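Local coordinates for DNR protein (Pseudomonas aeruginosa, PDB 2Z69), which probably acts as a DNA-binding transcription factor regulating dissimilative nitrate respiration, with this chain as its nitric oxide sensor domain, at residues I60-V64 and P108-F112. Numbering follows the deposited sequence.
Sequences ISGCV and PSQLF
A classic beta bulge joins Ile60 and Ser61 to Gln110 in the cyclic nucleotide-binding-type beta barrel of the sensor domain. Gln110 O accepts from both bulge residues. Ser61 N donates to it in the carbonyl plane, on a lone pair, while Ile60 N (2.9 Å) comes in on a more bent bond, with an N-H...O angle of 131°. Gln110 N returns a bond to Ser61 O (2.9 Å). Here the chain turns a corner between strands 55-59 and 63-69, which belong to different sheets. Past the corner, Ser109 OG accepts from Cys63 N at 3.2 Å and also bonds to Val107 O. Gly62 takes backbone angles that suit glycine, and its CA lies 3.5 Å from Ser109 OG. Two waters lie beside the Ser61 and Gln110 side chains. One links Ser61 OG to Gln110 OE1, and the other links Ser61 OG to Pro108 O. Gln110 NE2 bonds to Asn39 OD1 on strand 36-40, so both ends of the amide have partners. Ile60 CG1 sits beside its own backbone N (chi1 -58°), and CD1 extends from it over the Phe112 ring. This CH-pi contact places Ile60 CD1 3.8 Å from the Phe112 ring centroid, 4° off the ring normal.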
# COMPACT_ATOMS: atom_id res chain seq x y z
N ILE B 60 11.43 22.39 6.38
CA ILE B 60 12.45 23.17 5.66
C ILE B 60 13.64 23.36 6.60
O ILE B 60 14.75 23.00 6.26
CB ILE B 60 11.91 24.53 5.15
CG1 ILE B 60 10.70 24.34 4.22
CG2 ILE B 60 13.03 25.34 4.47
CD1 ILE B 60 9.68 25.48 4.37
N SER B 61 13.38 23.86 7.81
CA SER B 61 14.47 24.18 8.74
C SER B 61 13.94 23.88 10.11
O SER B 61 12.74 24.03 10.37
CB SER B 61 14.86 25.66 8.63
OG SER B 61 13.79 26.51 9.06
N GLY B 62 14.83 23.46 11.00
CA GLY B 62 14.42 23.21 12.38
C GLY B 62 14.37 21.74 12.69
O GLY B 62 15.09 20.95 12.07
N CYS B 63 13.48 21.36 13.63
CA CYS B 63 13.46 20.01 14.22
C CYS B 63 12.15 19.78 14.98
O CYS B 63 11.73 20.60 15.79
CB CYS B 63 14.67 19.82 15.13
SG CYS B 63 14.83 18.19 15.96
N VAL B 64 11.48 18.66 14.70
CA VAL B 64 10.10 18.41 15.22
C VAL B 64 10.10 17.05 15.94
O VAL B 64 10.70 16.10 15.43
CB VAL B 64 9.10 18.41 14.06
CG1 VAL B 64 7.82 17.63 14.39
CG2 VAL B 64 8.78 19.88 13.63
N PRO B 108 13.01 26.82 16.79
CA PRO B 108 12.29 27.57 15.76
C PRO B 108 12.37 26.83 14.44
O PRO B 108 13.48 26.46 14.02
CB PRO B 108 13.06 28.89 15.67
CG PRO B 108 13.61 29.09 17.09
CD PRO B 108 14.02 27.66 17.49
N SER B 109 11.22 26.62 13.79
CA SER B 109 11.18 25.75 12.61
C SER B 109 10.32 26.39 11.52
O SER B 109 9.46 27.24 11.79
CB SER B 109 10.60 24.35 13.01
OG SER B 109 11.40 23.74 14.03
N GLN B 110 10.54 25.95 10.28
CA GLN B 110 9.73 26.39 9.18
C GLN B 110 9.35 25.18 8.35
O GLN B 110 10.18 24.32 8.08
CB GLN B 110 10.46 27.46 8.32
CG GLN B 110 9.53 28.10 7.32
CD GLN B 110 10.14 29.28 6.59
OE1 GLN B 110 11.14 29.13 5.90
NE2 GLN B 110 9.53 30.46 6.72
N LEU B 111 8.09 25.13 7.91
CA LEU B 111 7.59 23.97 7.18
C LEU B 111 6.76 24.34 5.98
O LEU B 111 6.29 25.48 5.89
CB LEU B 111 6.74 23.05 8.08
CG LEU B 111 7.35 22.76 9.45
CD1 LEU B 111 6.50 23.50 10.49
CD2 LEU B 111 7.33 21.30 9.76
N PHE B 112 6.60 23.38 5.06
CA PHE B 112 5.56 23.37 4.05
C PHE B 112 4.50 22.42 4.53
O PHE B 112 4.83 21.30 4.90
CB PHE B 112 6.12 22.83 2.74
CG PHE B 112 6.96 23.80 1.98
CD1 PHE B 112 8.17 23.40 1.42
CD2 PHE B 112 6.54 25.12 1.80
CE1 PHE B 112 8.96 24.28 0.68
CE2 PHE B 112 7.32 26.03 1.05
CZ PHE B 112 8.54 25.60 0.49
O HOH W 1 13.58 28.43 7.09
O HOH W 2 13.91 27.74 11.46